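Local atomic coordinates of C alpha-dehydrogenase (Sphingobium sp. SYK-6, PDB entry 4YAG), a protein that binds NADH and acts as an oxidoreductase of the short-chain dehydrogenase/reductase family, taking part in the lignin beta-aryl ether cleavage pathway. Residues Thr184-Gly189 with Leu247-His252; Ala146-Met151 with Glu257-Arg262; Asn57-Arg62 with Glu79-Gly84. All blocks are in the same frame, centred on the assembly; numbering follows the deposited sequence.

Overall arrangement
Interaction 1 is a core contact, interaction 2 a mostly buried one facing the second subunit, and interaction 3 lies at the surface. Interactions 1 and 3 belong to the same parallel sheet, at opposite edges of it within this chain, their centres about 26 Å apart. Interaction 2 lies beside interaction 1, centres about 14 Å apart, and uses helix 256-268, which follows strand 248-250 in the chain; both touch the second subunit. The chemistry changes with place: a ladder of backbone bonds next to the cofactor in 184-189 with 247-252, a hydroxyl pair and an arginine in 146-151 with 257-262, and purely apolar and CH-pi touches in 57-62 with 79-84.

Interaction 1 (Thr184-Gly189 with Leu247-His252); sequences TVLMPG and LYVSTH. With NAI (1,4-dihydronicotinamide adenine dinucleotide), chain C.
V185 and M187 carry the backbone ladder between 184-189 and 247-252. V185 N donates to L247 O at 2.8 Å, V249 N donates to V185 O at 3.1 Å, and M187 N donates to V249 O at 2.8 Å. A weak bond from T251 N to M187 O continues the series.

The apolar contacts divide between the two sheet faces. On one, V249 spreads its methyls, CG1 against L186 CD1 and CG2 against T184 CG2, each pair 3.8 Å apart; helix 231-244 packs over this face. On the other, V185 CG1 meets Y248 CD1 at the ring edge, while L247 CG of the neighbouring residue lies over one face of the ring. M187, bent at chi3 (-70°), turns CE back between Y248 CB and S250 OG. Farther out, Y248 OH bonds to E170 of the same chain and S250 OG to S269 of the second subunit.

These are the last two strands of the Rossmann-type sheet of short-chain dehydrogenases, running parallel with 248-250 at the edge within this chain. As usual for this fold, the cofactor lies at the C-terminal ends of the strands: P188 CB is 3.7 Å from C5N of the NADH nicotinamide, and G189 belongs to the same pocket.

Side-chain polar bonds gather just past the strand ends. T251 OG1, placed between its own backbone N and carbonyl carbon (chi1 66°), accepts from G189 N at 2.9 Å and pairs with H252 ND1 at 2.7 Å, in the imidazole plane. A valine here would probably leave G189 N without its acceptor and H252 freer to turn beside the nicotinamide pocket.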
loop_
_atom_site.group_PDB
_atom_site.type_symbol
_atom_site.label_atom_id
_atom_site.label_comp_id
_atom_site.label_asym_id
_atom_site.label_seq_id
_atom_site.Cartn_x
_atom_site.Cartn_y
_atom_site.Cartn_z
ATOM N N THR A 184 4.225 -15.725 5.872
ATOM C CA THR A 184 5.493 -15.467 5.202
ATOM C C THR A 184 5.254 -14.454 4.101
ATOM O O THR A 184 4.283 -14.560 3.365
ATOM C CB THR A 184 6.035 -16.738 4.531
ATOM O OG1 THR A 184 6.271 -17.749 5.519
ATOM C CG2 THR A 184 7.320 -16.466 3.766
ATOM N N VAL A 185 6.140 -13.478 3.976
ATOM C CA VAL A 185 6.166 -12.653 2.777
ATOM C C VAL A 185 7.408 -13.019 1.974
ATOM O O VAL A 185 8.540 -13.023 2.492
ATOM C CB VAL A 185 6.079 -11.135 3.060
ATOM C CG1 VAL A 185 7.194 -10.657 3.970
ATOM C CG2 VAL A 185 6.075 -10.364 1.749
ATOM N N LEU A 186 7.154 -13.394 0.721
ATOM C CA LEU A 186 8.188 -13.717 -0.245
ATOM C C LEU A 186 8.539 -12.485 -1.051
ATOM O O LEU A 186 7.654 -11.821 -1.594
ATOM C CB LEU A 186 7.648 -14.826 -1.152
ATOM C CG LEU A 186 8.470 -15.178 -2.385
ATOM C CD1 LEU A 186 9.855 -15.672 -2.050
ATOM C CD2 LEU A 186 7.701 -16.208 -3.218
ATOM N N MET A 187 9.828 -12.175 -1.099
ATOM C CA MET A 187 10.351 -11.006 -1.784
ATOM C C MET A 187 11.353 -11.439 -2.837
ATOM O O MET A 187 12.539 -11.618 -2.543
ATOM C CB MET A 187 10.978 -10.048 -0.763
ATOM C CG MET A 187 9.935 -9.497 0.186
ATOM S SD MET A 187 10.638 -8.686 1.644
ATOM C CE MET A 187 11.282 -10.084 2.518
ATOM N N PRO A 188 10.856 -11.696 -4.063
ATOM C CA PRO A 188 11.810 -12.149 -5.062
ATOM C C PRO A 188 12.591 -11.045 -5.762
ATOM O O PRO A 188 12.140 -9.898 -5.893
ATOM C CB PRO A 188 10.926 -12.865 -6.100
ATOM C CG PRO A 188 9.614 -13.129 -5.415
ATOM C CD PRO A 188 9.468 -11.955 -4.472
ATOM N N GLY A 189 13.761 -11.454 -6.247
ATOM C CA GLY A 189 14.474 -10.809 -7.326
ATOM C C GLY A 189 14.045 -11.454 -8.633
ATOM O O GLY A 189 12.954 -11.994 -8.727
ATOM N N LEU A 247 9.111 -15.602 8.700
ATOM C CA LEU A 247 8.362 -14.434 8.262
ATOM C C LEU A 247 8.806 -13.869 6.907
ATOM O O LEU A 247 7.970 -13.487 6.085
ATOM C CB LEU A 247 8.431 -13.338 9.324
ATOM C CG LEU A 247 7.735 -12.019 9.033
ATOM C CD1 LEU A 247 6.244 -12.241 8.753
ATOM C CD2 LEU A 247 7.953 -11.079 10.203
ATOM N N TYR A 248 10.117 -13.822 6.699
ATOM C CA TYR A 248 10.674 -13.221 5.505
ATOM C C TYR A 248 11.468 -14.210 4.685
ATOM O O TYR A 248 12.304 -14.951 5.215
ATOM C CB TYR A 248 11.634 -12.096 5.889
ATOM C CG TYR A 248 11.053 -10.971 6.699
ATOM C CD1 TYR A 248 9.970 -10.229 6.251
ATOM C CD2 TYR A 248 11.645 -10.601 7.895
ATOM C CE1 TYR A 248 9.477 -9.183 6.977
ATOM C CE2 TYR A 248 11.160 -9.568 8.632
ATOM C CZ TYR A 248 10.094 -8.842 8.173
ATOM O OH TYR A 248 9.633 -7.784 8.926
ATOM N N VAL A 249 11.221 -14.198 3.380
ATOM C CA VAL A 249 12.045 -14.949 2.444
ATOM C C VAL A 249 12.413 -14.031 1.295
ATOM O O VAL A 249 11.524 -13.486 0.647
ATOM C CB VAL A 249 11.292 -16.160 1.861
ATOM C CG1 VAL A 249 12.150 -16.838 0.781
ATOM C CG2 VAL A 249 10.924 -17.153 2.954
ATOM N N SER A 250 13.715 -13.859 1.056
ATOM C CA SER A 250 14.209 -13.122 -0.106
ATOM C C SER A 250 15.004 -14.082 -0.964
ATOM O O SER A 250 15.761 -14.901 -0.463
ATOM C CB SER A 250 15.104 -11.939 0.293
ATOM O OG SER A 250 14.379 -10.995 1.087
ATOM N N THR A 251 14.845 -13.977 -2.271
ATOM C CA THR A 251 15.493 -14.939 -3.161
ATOM C C THR A 251 16.885 -14.522 -3.629
ATOM O O THR A 251 17.673 -15.367 -4.082
ATOM C CB THR A 251 14.641 -15.192 -4.420
ATOM O OG1 THR A 251 14.577 -13.995 -5.194
ATOM C CG2 THR A 251 13.244 -15.641 -4.072
ATOM N N HIS A 252 17.196 -13.230 -3.523
ATOM C CA HIS A 252 18.436 -12.670 -4.048
ATOM C C HIS A 252 19.027 -11.677 -3.067
ATOM O O HIS A 252 18.278 -10.990 -2.370
ATOM C CB HIS A 252 18.163 -11.907 -5.347
ATOM C CG HIS A 252 17.900 -12.790 -6.529
ATOM N ND1 HIS A 252 16.718 -13.457 -6.703
ATOM C CD2 HIS A 252 18.672 -13.066 -7.612
ATOM C CE1 HIS A 252 16.778 -14.152 -7.844
ATOM N NE2 HIS A 252 17.941 -13.919 -8.406
HETATM P PA NAI C . 3.562 -15.158 -14.028
HETATM O O1A NAI C . 2.794 -14.225 -14.921
HETATM O O2A NAI C . 4.390 -16.231 -14.705
HETATM O O5B NAI C . 2.593 -15.848 -12.999
HETATM C C5B NAI C . 1.529 -15.122 -12.457
HETATM C C4B NAI C . 0.268 -15.837 -12.738
HETATM O O4B NAI C . -0.747 -15.068 -12.015
HETATM C C3B NAI C . -0.135 -15.931 -14.142
HETATM O O3B NAI C . -0.447 -17.284 -14.533
HETATM C C2B NAI C . -1.268 -15.034 -14.262
HETATM O O2B NAI C . -2.209 -15.417 -15.276
HETATM C C1B NAI C . -1.852 -14.983 -12.922
HETATM N N9A NAI C . -2.630 -13.799 -12.670
HETATM C C8A NAI C . -2.348 -12.496 -13.026
HETATM N N7A NAI C . -3.351 -11.688 -12.656
HETATM C C5A NAI C . -4.314 -12.438 -12.032
HETATM C C6A NAI C . -5.556 -12.191 -11.445
HETATM N N6A NAI C . -6.095 -10.897 -11.479
HETATM N N1A NAI C . -6.266 -13.210 -10.898
HETATM C C2A NAI C . -5.775 -14.471 -10.920
HETATM N N3A NAI C . -4.590 -14.766 -11.475
HETATM C C4A NAI C . -3.851 -13.784 -12.037
HETATM O O3 NAI C . 4.519 -14.190 -13.213
HETATM P PN NAI C . 5.319 -14.405 -11.830
HETATM O O1N NAI C . 5.434 -15.872 -11.437
HETATM O O2N NAI C . 6.646 -13.721 -12.050
HETATM O O5D NAI C . 4.421 -13.608 -10.762
HETATM C C5D NAI C . 4.125 -14.141 -9.468
HETATM C C4D NAI C . 4.333 -13.094 -8.435
HETATM O O4D NAI C . 5.783 -12.872 -8.290
HETATM C C3D NAI C . 3.742 -11.791 -8.756
HETATM O O3D NAI C . 3.053 -11.288 -7.593
HETATM C C2D NAI C . 4.866 -10.925 -9.103
HETATM O O2D NAI C . 4.567 -9.551 -8.828
HETATM C C1D NAI C . 5.948 -11.404 -8.262
HETATM N N1N NAI C . 7.296 -11.139 -8.606
HETATM C C2N NAI C . 7.925 -11.686 -9.699
HETATM C C3N NAI C . 9.258 -11.395 -9.940
HETATM C C7N NAI C . 9.965 -11.976 -11.116
HETATM O O7N NAI C . 11.118 -11.618 -11.438
HETATM N N7N NAI C . 9.293 -13.057 -11.834
HETATM C C4N NAI C . 9.984 -10.568 -9.099
HETATM C C5N NAI C . 9.352 -10.071 -7.975
HETATM C C6N NAI C . 8.035 -10.363 -7.730
#

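Interaction 2 (Ala146-Met151 with Glu257-Arg262); sequences AGLTPM and ETCEAR
R262 reaches from helix 256-268 along P150 to the backbone of the loop 146-151. Its CB touches P150 CG at 3.7 Å, and CG lies against the same proline carbon at 4.0 Å. With CG anti to the backbone N (chi1 -177°) and the chain extended, CD is brought beside L148 O. NE turns to another partner, forming a salt bridge with E170 of the second subunit. At the tip, NH1 donates to L148 O at 2.9 Å, in the carbonyl plane on a lone pair, although the oxygen is tilted 31° from the guanidinium plane and the N-H is well bent. NH1 also donates to a water that in turn donates to G147 O.

The loop follows strand 137-142 and precedes helix 156-177, the helix of Y158 and K162, which bind NADH in this short-chain dehydrogenase. Helix 256-268 thus packs on a loop that, at G147, comes close to K162, beside the second subunit.

One turn back, T258 OG1 and T149 OG1 share a hydrogen bond of 2.7 Å, and T258 OG1 also bonds to W255 O. Between T258 and R262, C259 SG rests on T149 CB at 3.7 Å and, more loosely, on L148 CG.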
loop_
_atom_site.group_PDB
_atom_site.type_symbol
_atom_site.label_atom_id
_atom_site.label_comp_id
_atom_site.label_asym_id
_atom_site.label_seq_id
_atom_site.Cartn_x
_atom_site.Cartn_y
_atom_site.Cartn_z
ATOM N N ALA A 146 11.269 -5.183 -4.921
ATOM C CA ALA A 146 10.899 -3.834 -5.370
ATOM C C ALA A 146 10.020 -3.094 -4.354
ATOM O O ALA A 146 9.784 -1.892 -4.471
ATOM C CB ALA A 146 10.206 -3.885 -6.707
ATOM N N GLY A 147 9.524 -3.814 -3.358
ATOM C CA GLY A 147 8.762 -3.205 -2.295
ATOM C C GLY A 147 9.649 -2.723 -1.173
ATOM O O GLY A 147 9.150 -2.110 -0.229
ATOM N N LEU A 148 10.949 -2.966 -1.293
ATOM C CA LEU A 148 11.899 -2.668 -0.222
ATOM C C LEU A 148 13.039 -1.753 -0.671
ATOM O O LEU A 148 13.354 -0.770 0.001
ATOM C CB LEU A 148 12.483 -3.981 0.292
ATOM C CG LEU A 148 12.907 -4.074 1.735
ATOM C CD1 LEU A 148 11.691 -3.810 2.637
ATOM C CD2 LEU A 148 13.496 -5.468 1.974
ATOM N N THR A 149 13.685 -2.075 -1.785
ATOM C CA THR A 149 14.774 -1.273 -2.309
ATOM C C THR A 149 14.219 -0.082 -3.085
ATOM O O THR A 149 13.146 -0.172 -3.671
ATOM C CB THR A 149 15.703 -2.126 -3.194
ATOM O OG1 THR A 149 16.991 -1.506 -3.311
ATOM C CG2 THR A 149 15.108 -2.366 -4.561
ATOM N N PRO A 150 14.938 1.050 -3.094
ATOM C CA PRO A 150 14.340 2.201 -3.781
ATOM C C PRO A 150 14.125 1.959 -5.270
ATOM O O PRO A 150 14.998 1.421 -5.930
ATOM C CB PRO A 150 15.384 3.296 -3.581
ATOM C CG PRO A 150 16.013 2.933 -2.258
ATOM C CD PRO A 150 16.121 1.433 -2.298
ATOM N N MET A 151 12.968 2.392 -5.768
ATOM C CA MET A 151 12.594 2.178 -7.157
ATOM C C MET A 151 12.319 3.509 -7.837
ATOM O O MET A 151 11.945 4.483 -7.178
ATOM C CB MET A 151 11.343 1.310 -7.227
ATOM C CG MET A 151 11.553 -0.090 -6.642
ATOM S SD MET A 151 12.715 -1.123 -7.578
ATOM C CE MET A 151 11.783 -1.423 -9.067
ATOM N N GLU A 257 22.887 -3.754 -0.469
ATOM C CA GLU A 257 23.491 -2.454 -0.228
ATOM C C GLU A 257 22.550 -1.294 -0.527
ATOM O O GLU A 257 22.577 -0.259 0.151
ATOM C CB GLU A 257 24.791 -2.301 -1.039
ATOM C CG GLU A 257 25.910 -3.236 -0.585
ATOM C CD GLU A 257 25.651 -4.690 -0.927
ATOM O OE1 GLU A 257 24.926 -4.967 -1.920
ATOM O OE2 GLU A 257 26.179 -5.561 -0.194
ATOM N N THR A 258 21.709 -1.429 -1.553
ATOM C CA THR A 258 20.769 -0.368 -1.863
ATOM C C THR A 258 19.692 -0.288 -0.783
ATOM O O THR A 258 19.221 0.792 -0.459
ATOM C CB THR A 258 20.106 -0.529 -3.255
ATOM O OG1 THR A 258 19.654 -1.870 -3.411
ATOM C CG2 THR A 258 21.108 -0.200 -4.362
ATOM N N CYS A 259 19.304 -1.427 -0.221
ATOM C CA CYS A 259 18.368 -1.394 0.891
ATOM C C CYS A 259 19.034 -0.774 2.113
ATOM O O CYS A 259 18.429 0.052 2.800
ATOM C CB CYS A 259 17.876 -2.794 1.249
ATOM S SG CYS A 259 16.672 -3.500 0.062
ATOM N N GLU A 260 20.274 -1.167 2.402
ATOM C CA GLU A 260 20.988 -0.588 3.551
ATOM C C GLU A 260 21.022 0.921 3.462
ATOM O O GLU A 260 20.853 1.624 4.466
ATOM C CB GLU A 260 22.422 -1.120 3.637
ATOM C CG GLU A 260 22.469 -2.560 4.080
ATOM C CD GLU A 260 23.871 -3.110 4.207
ATOM O OE1 GLU A 260 24.711 -2.827 3.326
ATOM O OE2 GLU A 260 24.127 -3.833 5.196
ATOM N N ALA A 261 21.276 1.440 2.263
ATOM C CA ALA A 261 21.387 2.883 2.087
ATOM C C ALA A 261 20.033 3.555 2.327
ATOM O O ALA A 261 19.967 4.627 2.910
ATOM C CB ALA A 261 21.930 3.233 0.688
ATOM N N ARG A 262 18.955 2.932 1.859
ATOM C CA ARG A 262 17.596 3.416 2.136
ATOM C C ARG A 262 17.320 3.418 3.644
ATOM O O ARG A 262 16.845 4.410 4.212
ATOM C CB ARG A 262 16.557 2.537 1.430
ATOM C CG ARG A 262 15.135 3.013 1.623
ATOM C CD ARG A 262 14.089 2.012 1.195
ATOM N NE ARG A 262 12.794 2.541 1.572
ATOM C CZ ARG A 262 11.768 1.841 2.022
ATOM N NH1 ARG A 262 11.813 0.518 2.087
ATOM N NH2 ARG A 262 10.670 2.488 2.388
HETATM O O HOH W 1 9.071 -0.941 2.187
#

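Interaction 3 (Asn57-Arg62 with Glu79-Gly84); sequences NVHTIR and EAVMGG
The imidazole of H59 has V81 CG1 over one face: the methyl stands 3.9 Å from the ring centroid and only 3° off the normal, a nearly centred CH-pi contact. All five ring atoms are about equally far from it, so the methyl favours no single edge. The two side chains cross at about a right angle. At the polar end of the ring, NE2 is hydrogen-bonded to E77, one turn before V81 on helix 68-82, which probably fixes the ring's rotation and holds its face toward V81. H59 swings its ring away from its own backbone N and out from the strand to the helix.

M82 provides the second half of the contact. Its chain is bent at both chi2 and chi3, folding the thioether along the strand. CG touches H59 CB at 3.6 Å, SD follows at 3.9 Å from the same CB, and the terminal CE ends over the backbone of N57, 3.6 Å from N57 C and 3.9 Å from V58 N.

Strand 58-62 is an outermost strand of the parallel Rossmann sheet within this chain, and helix 68-82 follows it as part of the alternating strand-helix fold. The contact joins the last turn of that helix to the start of the strand, while M82 also packs on R31 and V33 of the adjoining strand 31-36.

Polar groups at this end turn to partners elsewhere: the N57 amide bonds through OD1 to R31 and through ND2 to Q54, and M82 O accepts from T7. G83, the first residue with non-helical backbone angles, has a positive phi at which, with its psi, a side chain would press against the preceding carbonyl oxygen.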
loop_
_atom_site.group_PDB
_atom_site.type_symbol
_atom_site.label_atom_id
_atom_site.label_comp_id
_atom_site.label_asym_id
_atom_site.label_seq_id
_atom_site.Cartn_x
_atom_site.Cartn_y
_atom_site.Cartn_z
ATOM N N ASN A 57 -4.591 -34.956 -7.826
ATOM C CA ASN A 57 -4.244 -34.140 -6.664
ATOM C C ASN A 57 -4.130 -32.658 -6.990
ATOM O O ASN A 57 -3.612 -31.891 -6.187
ATOM C CB ASN A 57 -2.953 -34.674 -6.041
ATOM C CG ASN A 57 -3.181 -35.978 -5.328
ATOM O OD1 ASN A 57 -4.172 -36.124 -4.611
ATOM N ND2 ASN A 57 -2.304 -36.954 -5.559
ATOM N N VAL A 58 -4.643 -32.271 -8.158
ATOM C CA VAL A 58 -4.577 -30.900 -8.636
ATOM C C VAL A 58 -5.924 -30.508 -9.233
ATOM O O VAL A 58 -6.424 -31.157 -10.155
ATOM C CB VAL A 58 -3.494 -30.713 -9.700
ATOM C CG1 VAL A 58 -3.427 -29.228 -10.104
ATOM C CG2 VAL A 58 -2.148 -31.186 -9.168
ATOM N N HIS A 59 -6.526 -29.472 -8.651
ATOM C CA HIS A 59 -7.779 -28.925 -9.153
ATOM C C HIS A 59 -7.508 -27.502 -9.625
ATOM O O HIS A 59 -6.740 -26.793 -8.994
ATOM C CB HIS A 59 -8.825 -28.903 -8.041
ATOM C CG HIS A 59 -10.150 -28.343 -8.448
ATOM N ND1 HIS A 59 -10.913 -28.886 -9.464
ATOM C CD2 HIS A 59 -10.876 -27.311 -7.957
ATOM C CE1 HIS A 59 -12.035 -28.205 -9.586
ATOM N NE2 HIS A 59 -12.040 -27.238 -8.681
ATOM N N THR A 60 -8.132 -27.085 -10.721
ATOM C CA THR A 60 -7.929 -25.745 -11.245
ATOM C C THR A 60 -9.220 -24.947 -11.174
ATOM O O THR A 60 -10.304 -25.473 -11.387
ATOM C CB THR A 60 -7.440 -25.764 -12.697
ATOM O OG1 THR A 60 -8.352 -26.517 -13.485
ATOM C CG2 THR A 60 -6.055 -26.404 -12.769
ATOM N N ILE A 61 -9.065 -23.663 -10.885
ATOM C CA ILE A 61 -10.179 -22.728 -10.863
ATOM C C ILE A 61 -9.755 -21.465 -11.582
ATOM O O ILE A 61 -8.724 -20.858 -11.237
ATOM C CB ILE A 61 -10.592 -22.332 -9.422
ATOM C CG1 ILE A 61 -11.035 -23.553 -8.622
ATOM C CG2 ILE A 61 -11.729 -21.305 -9.450
ATOM C CD1 ILE A 61 -11.342 -23.250 -7.171
ATOM N N ARG A 62 -10.560 -21.062 -12.551
ATOM C CA ARG A 62 -10.339 -19.803 -13.251
ATOM C C ARG A 62 -11.028 -18.677 -12.476
ATOM O O ARG A 62 -12.259 -18.721 -12.255
ATOM C CB ARG A 62 -10.880 -19.879 -14.669
ATOM C CG ARG A 62 -10.619 -18.601 -15.459
ATOM C CD ARG A 62 -11.037 -18.723 -16.885
ATOM N NE ARG A 62 -10.923 -17.446 -17.586
ATOM C CZ ARG A 62 -11.919 -16.576 -17.745
ATOM N NH1 ARG A 62 -13.134 -16.826 -17.261
ATOM N NH2 ARG A 62 -11.696 -15.446 -18.402
ATOM N N GLU A 79 -12.831 -25.863 -0.520
ATOM C CA GLU A 79 -13.154 -26.707 0.613
ATOM C C GLU A 79 -13.933 -27.939 0.154
ATOM O O GLU A 79 -13.626 -29.052 0.561
ATOM C CB GLU A 79 -13.960 -25.920 1.653
ATOM C CG GLU A 79 -14.183 -26.663 2.959
ATOM C CD GLU A 79 -15.220 -27.769 2.865
ATOM O OE1 GLU A 79 -16.241 -27.594 2.163
ATOM O OE2 GLU A 79 -15.006 -28.821 3.504
ATOM N N ALA A 80 -14.929 -27.726 -0.707
ATOM C CA ALA A 80 -15.815 -28.812 -1.143
ATOM C C ALA A 80 -15.094 -29.839 -2.001
ATOM O O ALA A 80 -15.307 -31.039 -1.851
ATOM C CB ALA A 80 -17.005 -28.249 -1.914
ATOM N N VAL A 81 -14.252 -29.362 -2.910
ATOM C CA VAL A 81 -13.644 -30.262 -3.903
ATOM C C VAL A 81 -12.341 -30.894 -3.398
ATOM O O VAL A 81 -12.105 -32.086 -3.617
ATOM C CB VAL A 81 -13.417 -29.548 -5.250
ATOM C CG1 VAL A 81 -12.712 -30.474 -6.269
ATOM C CG2 VAL A 81 -14.746 -29.068 -5.811
ATOM N N MET A 82 -11.506 -30.124 -2.712
ATOM C CA MET A 82 -10.179 -30.595 -2.332
ATOM C C MET A 82 -9.892 -30.503 -0.845
ATOM O O MET A 82 -8.835 -30.950 -0.414
ATOM C CB MET A 82 -9.082 -29.820 -3.083
ATOM C CG MET A 82 -9.176 -29.939 -4.590
ATOM S SD MET A 82 -8.958 -31.604 -5.221
ATOM C CE MET A 82 -7.173 -31.673 -5.262
ATOM N N GLY A 83 -10.805 -29.909 -0.077
ATOM C CA GLY A 83 -10.602 -29.730 1.347
ATOM C C GLY A 83 -9.854 -28.449 1.676
ATOM O O GLY A 83 -9.112 -27.893 0.862
ATOM N N GLY A 84 -10.060 -27.951 2.891
ATOM C CA GLY A 84 -9.278 -26.820 3.351
ATOM C C GLY A 84 -9.593 -25.508 2.634
ATOM O O GLY A 84 -10.770 -25.201 2.384
#